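Local coordinates for phosphonate monoester hydrolase (Ruegeria pomeroyi, PDB 4UPK), which belongs, as a phosphonate monoester hydrolase, to the sulfatase family of hydrolases within the alkaline phosphatase clan, at residues I398-G403 with G412-P417; A290-G295 with H356-M361; F467-F472 with R507-H512. All coordinates share one frame; numbering follows the deposited sequence.

Interaction 1. Residues I398-G403 with G412-P417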
loop_
_atom_site.group_PDB
_atom_site.type_symbol
_atom_site.label_atom_id
_atom_site.label_comp_id
_atom_site.label_asym_id
_atom_site.label_seq_id
_atom_site.Cartn_x
_atom_site.Cartn_y
_atom_site.Cartn_z
ATOM N N ILE A 398 -8.254 -12.284 -24.670
ATOM C CA ILE A 398 -7.284 -13.189 -24.059
ATOM C C ILE A 398 -7.823 -13.721 -22.749
ATOM O O ILE A 398 -7.869 -14.939 -22.580
ATOM C CB ILE A 398 -5.862 -12.537 -23.916
ATOM C CG1 ILE A 398 -5.278 -12.127 -25.297
ATOM C CG2 ILE A 398 -4.896 -13.466 -23.157
ATOM C CD1 ILE A 398 -4.261 -10.953 -25.240
ATOM N N LEU A 399 -8.273 -12.813 -21.840
ATOM C CA LEU A 399 -8.832 -13.179 -20.531
ATOM C C LEU A 399 -10.026 -14.109 -20.647
ATOM O O LEU A 399 -10.103 -15.099 -19.916
ATOM C CB LEU A 399 -9.175 -11.938 -19.672
ATOM C CG LEU A 399 -7.989 -11.033 -19.262
ATOM C CD1 LEU A 399 -8.479 -9.870 -18.424
ATOM C CD2 LEU A 399 -6.865 -11.831 -18.538
ATOM N N ASP A 400 -10.950 -13.800 -21.579
ATOM C CA ASP A 400 -12.132 -14.608 -21.855
ATOM C C ASP A 400 -11.685 -16.029 -22.227
ATOM O O ASP A 400 -12.099 -16.988 -21.571
ATOM C CB ASP A 400 -12.947 -13.951 -22.989
ATOM C CG ASP A 400 -14.232 -14.633 -23.417
ATOM O OD1 ASP A 400 -14.601 -15.657 -22.798
ATOM O OD2 ASP A 400 -14.872 -14.142 -24.380
ATOM N N TRP A 401 -10.774 -16.147 -23.228
ATOM C CA TRP A 401 -10.244 -17.414 -23.722
ATOM C C TRP A 401 -9.562 -18.284 -22.644
ATOM O O TRP A 401 -9.746 -19.500 -22.663
ATOM C CB TRP A 401 -9.350 -17.181 -24.948
ATOM C CG TRP A 401 -8.946 -18.438 -25.646
ATOM C CD1 TRP A 401 -9.641 -19.101 -26.616
ATOM C CD2 TRP A 401 -7.735 -19.182 -25.437
ATOM N NE1 TRP A 401 -8.935 -20.210 -27.029
ATOM C CE2 TRP A 401 -7.771 -20.296 -26.306
ATOM C CE3 TRP A 401 -6.631 -19.029 -24.578
ATOM C CZ2 TRP A 401 -6.731 -21.235 -26.364
ATOM C CZ3 TRP A 401 -5.603 -19.959 -24.636
ATOM C CH2 TRP A 401 -5.657 -21.047 -25.523
ATOM N N VAL A 402 -8.828 -17.675 -21.693
ATOM C CA VAL A 402 -8.173 -18.399 -20.595
ATOM C C VAL A 402 -9.160 -18.696 -19.436
ATOM O O VAL A 402 -8.857 -19.508 -18.546
ATOM C CB VAL A 402 -6.840 -17.747 -20.100
ATOM C CG1 VAL A 402 -5.865 -17.529 -21.246
ATOM C CG2 VAL A 402 -7.082 -16.435 -19.351
ATOM N N GLY A 403 -10.315 -18.022 -19.456
ATOM C CA GLY A 403 -11.358 -18.172 -18.450
ATOM C C GLY A 403 -11.118 -17.350 -17.201
ATOM O O GLY A 403 -11.504 -17.765 -16.108
ATOM N N GLY A 412 -12.824 -2.197 -23.524
ATOM C CA GLY A 412 -12.893 -3.117 -24.652
ATOM C C GLY A 412 -13.794 -4.300 -24.414
ATOM O O GLY A 412 -14.123 -4.622 -23.273
ATOM N N ARG A 413 -14.200 -4.947 -25.504
ATOM C CA ARG A 413 -15.074 -6.107 -25.487
ATOM C C ARG A 413 -14.407 -7.281 -26.207
ATOM O O ARG A 413 -13.743 -7.094 -27.230
ATOM C CB ARG A 413 -16.425 -5.770 -26.139
ATOM C CG ARG A 413 -17.275 -4.794 -25.322
ATOM C CD ARG A 413 -18.604 -4.482 -25.981
ATOM N NE ARG A 413 -19.443 -5.671 -26.163
ATOM C CZ ARG A 413 -20.592 -5.676 -26.834
ATOM N NH1 ARG A 413 -21.063 -4.556 -27.364
ATOM N NH2 ARG A 413 -21.271 -6.799 -26.986
ATOM N N SER A 414 -14.585 -8.486 -25.660
ATOM C CA SER A 414 -14.043 -9.726 -26.213
ATOM C C SER A 414 -14.446 -9.943 -27.679
ATOM O O SER A 414 -15.618 -9.791 -28.043
ATOM C CB SER A 414 -14.482 -10.915 -25.366
ATOM O OG SER A 414 -13.953 -12.135 -25.857
ATOM N N LEU A 415 -13.458 -10.308 -28.507
ATOM C CA LEU A 415 -13.640 -10.602 -29.924
ATOM C C LEU A 415 -13.957 -12.074 -30.151
ATOM O O LEU A 415 -14.098 -12.494 -31.303
ATOM C CB LEU A 415 -12.381 -10.214 -30.712
ATOM C CG LEU A 415 -12.012 -8.738 -30.749
ATOM C CD1 LEU A 415 -10.756 -8.532 -31.563
ATOM C CD2 LEU A 415 -13.142 -7.886 -31.303
ATOM N N ARG A 416 -14.065 -12.860 -29.059
ATOM C CA ARG A 416 -14.356 -14.290 -29.095
ATOM C C ARG A 416 -15.581 -14.678 -29.940
ATOM O O ARG A 416 -15.411 -15.587 -30.754
ATOM C CB ARG A 416 -14.380 -14.908 -27.691
ATOM C CG ARG A 416 -13.859 -16.329 -27.663
ATOM C CD ARG A 416 -13.850 -16.860 -26.264
ATOM N NE ARG A 416 -13.678 -18.307 -26.247
ATOM C CZ ARG A 416 -13.670 -19.039 -25.140
ATOM N NH1 ARG A 416 -13.812 -18.460 -23.951
ATOM N NH2 ARG A 416 -13.511 -20.354 -25.209
ATOM N N PRO A 417 -16.772 -14.002 -29.871
ATOM C CA PRO A 417 -17.900 -14.393 -30.770
ATOM C C PRO A 417 -17.550 -14.442 -32.271
ATOM O O PRO A 417 -17.991 -15.358 -32.966
ATOM C CB PRO A 417 -18.976 -13.327 -30.483
ATOM C CG PRO A 417 -18.680 -12.873 -29.110
ATOM C CD PRO A 417 -17.182 -12.891 -28.980
#
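The hydroxyl of Ser-414 is gripped from two sides, giving to Asp-400 in the last turn of helix 394-402 and receiving from the turn that follows it. Ser-414 OG lies 2.7 Å from Asp-400 OD2 and uses the anti lone pair of OD2, which points away from the other oxygen. The same OG, swung to the side opposite the backbone N (chi1 -179°), accepts the amide N of Arg-416 at 3.3 Å, a capping bond ahead of helix 416-419.

The other carboxylate oxygen, OD1, is taken by Arg-416, whose NH1 lies 3.1 Å from Asp-400 OD1 in a salt bridge that is also a hydrogen bond, with an N-H...O angle of 151°. OD1 lies close to the guanidinium plane, whereas the nitrogen approaches OD1 from above the carboxylate; the two planes are turned 66° apart. From CG to NE the chain of Arg-416 runs extended, passing the carboxylate so that CD comes within 3.5 Å of Asp-400 OD2. Its flat end then reaches Trp-401, whose CA sits 3.7 Å above one guanidinium face, toward the rim; NE meets the indole obliquely, 4.1 Å from CD1. On the far side of helix 394-402 Ile-398 and Val-402 pack on strand 35-41 and helix 114-120, and the helix closes in a Schellman motif at Gly-403.

In this sulfatase-family chain the contact thus ties the C-terminal turn of one helix to the start of the next across a short irregular connection. With a hydroxyl and a guanidinium each committed to a different oxygen, the carboxylate's rotation is probably fixed, and the nearby positive charge would be expected to keep Asp-400 ionised.

Interaction 2. Residues A290-G295 with H356-M361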
loop_
_atom_site.group_PDB
_atom_site.type_symbol
_atom_site.label_atom_id
_atom_site.label_comp_id
_atom_site.label_asym_id
_atom_site.label_seq_id
_atom_site.Cartn_x
_atom_site.Cartn_y
_atom_site.Cartn_z
ATOM N N ALA A 290 14.023 13.296 -43.301
ATOM C CA ALA A 290 15.265 13.639 -42.576
ATOM C C ALA A 290 15.256 13.181 -41.109
ATOM O O ALA A 290 16.328 12.883 -40.566
ATOM C CB ALA A 290 15.536 15.133 -42.646
ATOM N N SER A 291 14.072 13.115 -40.466
ATOM C CA SER A 291 13.970 12.661 -39.073
ATOM C C SER A 291 13.728 11.143 -38.960
ATOM O O SER A 291 13.795 10.599 -37.865
ATOM C CB SER A 291 12.904 13.458 -38.313
ATOM O OG SER A 291 11.589 13.140 -38.742
ATOM N N PHE A 292 13.456 10.468 -40.087
ATOM C CA PHE A 292 13.162 9.030 -40.175
ATOM C C PHE A 292 14.368 8.131 -40.512
ATOM O O PHE A 292 14.202 6.917 -40.669
ATOM C CB PHE A 292 12.024 8.800 -41.188
ATOM C CG PHE A 292 10.670 8.575 -40.577
ATOM C CD1 PHE A 292 10.134 9.487 -39.678
ATOM C CD2 PHE A 292 9.917 7.454 -40.914
ATOM C CE1 PHE A 292 8.889 9.263 -39.094
ATOM C CE2 PHE A 292 8.665 7.239 -40.338
ATOM C CZ PHE A 292 8.166 8.138 -39.427
ATOM N N VAL A 293 15.572 8.730 -40.616
ATOM C CA VAL A 293 16.835 8.049 -40.937
ATOM C C VAL A 293 17.990 8.741 -40.168
ATOM O O VAL A 293 17.829 9.876 -39.758
ATOM C CB VAL A 293 17.141 8.014 -42.483
ATOM C CG1 VAL A 293 16.180 7.115 -43.250
ATOM C CG2 VAL A 293 17.195 9.409 -43.092
ATOM N N LEU A 294 19.148 8.068 -40.007
ATOM C CA LEU A 294 20.346 8.631 -39.357
ATOM C C LEU A 294 21.499 8.790 -40.365
ATOM O O LEU A 294 21.754 7.866 -41.142
ATOM C CB LEU A 294 20.796 7.803 -38.126
ATOM C CG LEU A 294 19.907 7.878 -36.857
ATOM C CD1 LEU A 294 20.544 7.108 -35.705
ATOM C CD2 LEU A 294 19.653 9.335 -36.393
ATOM N N GLY A 295 22.130 9.972 -40.380
ATOM C CA GLY A 295 23.258 10.298 -41.257
ATOM C C GLY A 295 22.961 11.207 -42.441
ATOM O O GLY A 295 23.837 11.418 -43.295
ATOM N N HIS A 356 1.585 14.376 -47.151
ATOM C CA HIS A 356 2.845 15.110 -46.899
ATOM C C HIS A 356 3.322 14.992 -45.449
ATOM O O HIS A 356 3.939 15.918 -44.925
ATOM C CB HIS A 356 2.761 16.568 -47.403
ATOM C CG HIS A 356 2.514 16.668 -48.874
ATOM N ND1 HIS A 356 3.555 16.663 -49.775
ATOM C CD2 HIS A 356 1.348 16.750 -49.553
ATOM C CE1 HIS A 356 2.998 16.767 -50.973
ATOM N NE2 HIS A 356 1.668 16.813 -50.887
ATOM N N SER A 357 3.030 13.837 -44.813
ATOM C CA SER A 357 3.363 13.581 -43.427
ATOM C C SER A 357 3.948 12.190 -43.173
ATOM O O SER A 357 3.772 11.285 -43.991
ATOM C CB SER A 357 2.174 13.873 -42.515
ATOM O OG SER A 357 1.097 13.018 -42.826
ATOM N N TRP A 358 4.673 12.047 -42.045
ATOM C CA TRP A 358 5.348 10.832 -41.613
ATOM C C TRP A 358 5.005 10.609 -40.161
ATOM O O TRP A 358 4.640 11.560 -39.462
ATOM C CB TRP A 358 6.868 10.984 -41.801
ATOM C CG TRP A 358 7.260 11.103 -43.244
ATOM C CD1 TRP A 358 7.169 12.219 -44.021
ATOM C CD2 TRP A 358 7.641 10.034 -44.116
ATOM N NE1 TRP A 358 7.454 11.910 -45.324
ATOM C CE2 TRP A 358 7.801 10.586 -45.404
ATOM C CE3 TRP A 358 7.885 8.658 -43.931
ATOM C CZ2 TRP A 358 8.220 9.824 -46.499
ATOM C CZ3 TRP A 358 8.285 7.897 -45.022
ATOM C CH2 TRP A 358 8.438 8.476 -46.290
ATOM N N GLY A 359 5.091 9.356 -39.722
ATOM C CA GLY A 359 4.757 8.959 -38.358
ATOM C C GLY A 359 3.275 8.720 -38.112
ATOM O O GLY A 359 2.538 8.281 -39.003
ATOM N N LYS A 360 2.822 9.038 -36.881
ATOM C CA LYS A 360 1.444 8.795 -36.443
ATOM C C LYS A 360 0.810 9.936 -35.611
ATOM O O LYS A 360 -0.281 9.744 -35.095
ATOM C CB LYS A 360 1.351 7.408 -35.760
ATOM C CG LYS A 360 2.238 7.204 -34.539
ATOM C CD LYS A 360 3.675 6.938 -34.873
ATOM C CE LYS A 360 4.429 6.606 -33.639
ATOM N NZ LYS A 360 5.877 6.837 -33.836
ATOM N N MET A 361 1.473 11.122 -35.508
ATOM C CA MET A 361 0.936 12.301 -34.793
ATOM C C MET A 361 0.033 13.115 -35.746
ATOM O O MET A 361 0.370 14.221 -36.174
ATOM C CB MET A 361 2.039 13.172 -34.152
ATOM C CG MET A 361 2.625 12.570 -32.870
ATOM S SD MET A 361 1.510 12.402 -31.437
ATOM C CE MET A 361 1.254 14.139 -31.023
#
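Phe-292 and Trp-358 form an edge-to-face aromatic pair that joins two loops of the sulfatase-family fold: one leads into the long helix 303-333, the other connects strand 340-346 to strand 372-375. The six-membered ring of the indole turns its edge toward the phenyl face, with centroids 5.5 Å apart and planes inclined at 62°, so the geometry is tilted well away from a perfect T. On the indole it is CE3 that makes the approach, 3.8 Å from Phe-292 CD2.

A CH-pi contact adds to the pair. The CB of Trp-358 stands over the phenyl face, 4.1 Å from the ring centroid and only 22° off its normal. With CG set opposite the carbonyl carbon (chi1 -65°), the indole leaves this CB in a direction that lets CB and CE3 both meet the same phenyl ring. The chain beyond Trp-358 continues past the ring at Gly-359, where positive phi turns the backbone.

Around this first shell, Leu-309 of helix 303-333 touches both aromatic side chains, and Ile-306 of the same helix adds to the packing on Trp-358. Backbone hydrogen bonds position the two loops: Phe-292 pairs with Leu-246, and Gly-359 with Met-351. Glu-350 serves both sides of the contact, since its side chain packs against Phe-292 while its OE2 accepts the amide N of Gly-359. That same amide N lies 3.3 Å from Phe-292 CZ, an oblique approach at the outer end of the phenyl ring.

Interaction 3. Residues F467-F472 with R507-H512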
loop_
_atom_site.group_PDB
_atom_site.type_symbol
_atom_site.label_atom_id
_atom_site.label_comp_id
_atom_site.label_asym_id
_atom_site.label_seq_id
_atom_site.Cartn_x
_atom_site.Cartn_y
_atom_site.Cartn_z
ATOM N N PHE A 467 -19.070 8.818 -42.342
ATOM C CA PHE A 467 -18.223 9.937 -41.961
ATOM C C PHE A 467 -17.140 9.648 -40.954
ATOM O O PHE A 467 -17.191 8.659 -40.217
ATOM C CB PHE A 467 -19.088 11.084 -41.423
ATOM C CG PHE A 467 -20.088 11.714 -42.367
ATOM C CD1 PHE A 467 -19.712 12.747 -43.215
ATOM C CD2 PHE A 467 -21.426 11.340 -42.339
ATOM C CE1 PHE A 467 -20.649 13.369 -44.054
ATOM C CE2 PHE A 467 -22.360 11.966 -43.176
ATOM C CZ PHE A 467 -21.956 12.959 -44.047
ATOM N N THR A 468 -16.153 10.559 -40.912
ATOM C CA THR A 468 -15.098 10.618 -39.905
ATOM C C THR A 468 -15.147 12.037 -39.370
ATOM O O THR A 468 -15.084 12.996 -40.136
ATOM C CB THR A 468 -13.715 10.197 -40.421
ATOM O OG1 THR A 468 -13.767 8.833 -40.815
ATOM C CG2 THR A 468 -12.615 10.371 -39.358
ATOM N N LEU A 469 -15.328 12.150 -38.069
ATOM C CA LEU A 469 -15.391 13.412 -37.358
ATOM C C LEU A 469 -14.141 13.550 -36.466
ATOM O O LEU A 469 -13.753 12.593 -35.792
ATOM C CB LEU A 469 -16.685 13.475 -36.501
ATOM C CG LEU A 469 -16.770 14.612 -35.461
ATOM C CD1 LEU A 469 -17.151 15.945 -36.096
ATOM C CD2 LEU A 469 -17.712 14.264 -34.399
ATOM N N VAL A 470 -13.523 14.750 -36.478
ATOM C CA VAL A 470 -12.390 15.104 -35.633
ATOM C C VAL A 470 -12.833 16.305 -34.781
ATOM O O VAL A 470 -13.294 17.305 -35.323
ATOM C CB VAL A 470 -11.079 15.387 -36.415
ATOM C CG1 VAL A 470 -9.953 15.830 -35.477
ATOM C CG2 VAL A 470 -10.641 14.173 -37.255
ATOM N N GLU A 471 -12.714 16.195 -33.441
ATOM C CA GLU A 471 -13.053 17.287 -32.524
ATOM C C GLU A 471 -11.885 17.576 -31.604
ATOM O O GLU A 471 -11.273 16.644 -31.074
ATOM C CB GLU A 471 -14.308 16.959 -31.704
ATOM C CG GLU A 471 -15.586 16.908 -32.534
ATOM C CD GLU A 471 -16.306 18.221 -32.763
ATOM O OE1 GLU A 471 -15.725 19.295 -32.475
ATOM O OE2 GLU A 471 -17.470 18.166 -33.222
ATOM N N PHE A 472 -11.587 18.863 -31.405
ATOM C CA PHE A 472 -10.498 19.356 -30.543
ATOM C C PHE A 472 -11.023 19.923 -29.212
ATOM O O PHE A 472 -12.054 20.585 -29.199
ATOM C CB PHE A 472 -9.733 20.489 -31.273
ATOM C CG PHE A 472 -9.026 20.035 -32.522
ATOM C CD1 PHE A 472 -9.679 20.036 -33.752
ATOM C CD2 PHE A 472 -7.720 19.566 -32.467
ATOM C CE1 PHE A 472 -9.039 19.582 -34.896
ATOM C CE2 PHE A 472 -7.072 19.128 -33.622
ATOM C CZ PHE A 472 -7.732 19.149 -34.827
ATOM N N ARG A 507 -22.773 14.661 -31.332
ATOM C CA ARG A 507 -23.599 14.187 -30.205
ATOM C C ARG A 507 -23.273 12.722 -29.932
ATOM O O ARG A 507 -23.149 12.319 -28.766
ATOM C CB ARG A 507 -25.103 14.410 -30.443
ATOM C CG ARG A 507 -26.023 13.941 -29.288
ATOM C CD ARG A 507 -27.221 14.847 -29.017
ATOM N NE ARG A 507 -27.606 15.627 -30.186
ATOM C CZ ARG A 507 -27.598 16.946 -30.239
ATOM N NH1 ARG A 507 -27.297 17.657 -29.162
ATOM N NH2 ARG A 507 -27.898 17.570 -31.368
ATOM N N GLN A 508 -23.070 11.951 -31.011
ATOM C CA GLN A 508 -22.643 10.554 -30.948
ATOM C C GLN A 508 -21.263 10.456 -30.258
ATOM O O GLN A 508 -21.057 9.564 -29.438
ATOM C CB GLN A 508 -22.608 9.960 -32.366
ATOM C CG GLN A 508 -22.409 8.458 -32.411
ATOM C CD GLN A 508 -22.963 7.848 -33.665
ATOM O OE1 GLN A 508 -22.972 8.464 -34.744
ATOM N NE2 GLN A 508 -23.425 6.612 -33.542
ATOM N N MET A 509 -20.350 11.398 -30.553
ATOM C CA MET A 509 -19.026 11.492 -29.915
ATOM C C MET A 509 -19.138 11.883 -28.444
ATOM O O MET A 509 -18.415 11.324 -27.612
ATOM C CB MET A 509 -18.101 12.466 -30.668
ATOM C CG MET A 509 -16.705 12.531 -30.072
ATOM S SD MET A 509 -15.585 13.723 -30.833
ATOM C CE MET A 509 -14.951 12.715 -32.201
ATOM N N LEU A 510 -20.030 12.865 -28.130
ATOM C CA LEU A 510 -20.308 13.321 -26.771
ATOM C C LEU A 510 -20.821 12.138 -25.942
ATOM O O LEU A 510 -20.285 11.863 -24.868
ATOM C CB LEU A 510 -21.331 14.497 -26.762
ATOM C CG LEU A 510 -21.787 15.006 -25.376
ATOM C CD1 LEU A 510 -20.663 15.761 -24.653
ATOM C CD2 LEU A 510 -22.961 15.918 -25.487
ATOM N N ARG A 511 -21.811 11.412 -26.476
ATOM C CA ARG A 511 -22.394 10.233 -25.819
ATOM C C ARG A 511 -21.361 9.132 -25.560
ATOM O O ARG A 511 -21.423 8.515 -24.501
ATOM C CB ARG A 511 -23.570 9.666 -26.615
ATOM C CG ARG A 511 -24.812 10.524 -26.551
ATOM C CD ARG A 511 -26.039 9.714 -26.940
ATOM N NE ARG A 511 -27.290 10.423 -26.673
ATOM C CZ ARG A 511 -28.149 10.799 -27.615
ATOM N NH1 ARG A 511 -27.928 10.488 -28.885
ATOM N NH2 ARG A 511 -29.267 11.429 -27.287
ATOM N N HIS A 512 -20.417 8.895 -26.507
ATOM C CA HIS A 512 -19.368 7.886 -26.357
ATOM C C HIS A 512 -18.496 8.174 -25.120
ATOM O O HIS A 512 -18.208 7.250 -24.361
ATOM C CB HIS A 512 -18.503 7.759 -27.635
ATOM C CG HIS A 512 -17.411 6.730 -27.492
ATOM N ND1 HIS A 512 -17.655 5.392 -27.696
ATOM C CD2 HIS A 512 -16.132 6.875 -27.081
ATOM C CE1 HIS A 512 -16.515 4.765 -27.436
ATOM N NE2 HIS A 512 -15.570 5.616 -27.069
#
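Met-509 reaches from helix 499-515 to strand 467-472, an inner strand of the four-stranded antiparallel sheet 431-436, 458-463, 467-472 and 479-482, and makes every close contact between helix and strand here. Its CB starts the packing 4.2 Å from Leu-469 CD2. From there the chain runs straight out from the helix, with CG on the side opposite the backbone N (chi1 -177°) and the next torsion likewise extended, which carries SD across to the strand. SD lies against the aliphatic part of Glu-471, 3.6 Å from its CB and equally near its CG.

At SD the chain bends (chi3 -85°), and the methyl turns toward Leu-469. CE meets Leu-469 CD2 at 3.9 Å. Leu-469 and Glu-471, two residues apart on the strand, both direct their CB atoms toward the helix, so the thioether end is received by one apolar branch and by the methylenes of an acid. Ala-460 of strand 458-463 also touches Met-509, and Leu-502, nearer the start of the helix, packs on Leu-469.

Glu-471 presents only its carbon portion to Met-509, because its carboxylate turns to Ser-506 and the second subunit. OE2 accepts a hydrogen bond from Ser-506 of the same chain and forms a salt bridge with Arg-507 NH1 of the second subunit; Arg-507 of this chain makes the reciprocal bridge to Glu-471 of the second subunit. The layer of helix on sheet therefore lies directly beside a subunit interface, where Arg-511 also bonds to the backbone of the neighbouring chain. Against the strand's own main chain, the closest approach of the methionine is made by its methyl group, with Met-509 CE 3.8 Å from Leu-469 O.

Interactions 2 and 3 are buried and made without a hydrogen bond between their segments, whereas interaction 1 lies at the surface and depends on a salt bridge and a hydroxyl hydrogen bond. No helix or strand is shared among them. Interaction 1 joins consecutive helices over a short connection; interaction 2 brings together loops 61 residues apart, with the long helix 303-333 between them in sequence; interaction 3 sets a helix on the four-stranded antiparallel sheet. Interactions 1 and 2 lie on opposite sides of the chain's centre, their own centres about 36 Å apart. Of the three, only interaction 3 is touched by another subunit, which adds ionic bonds beside its apolar packing.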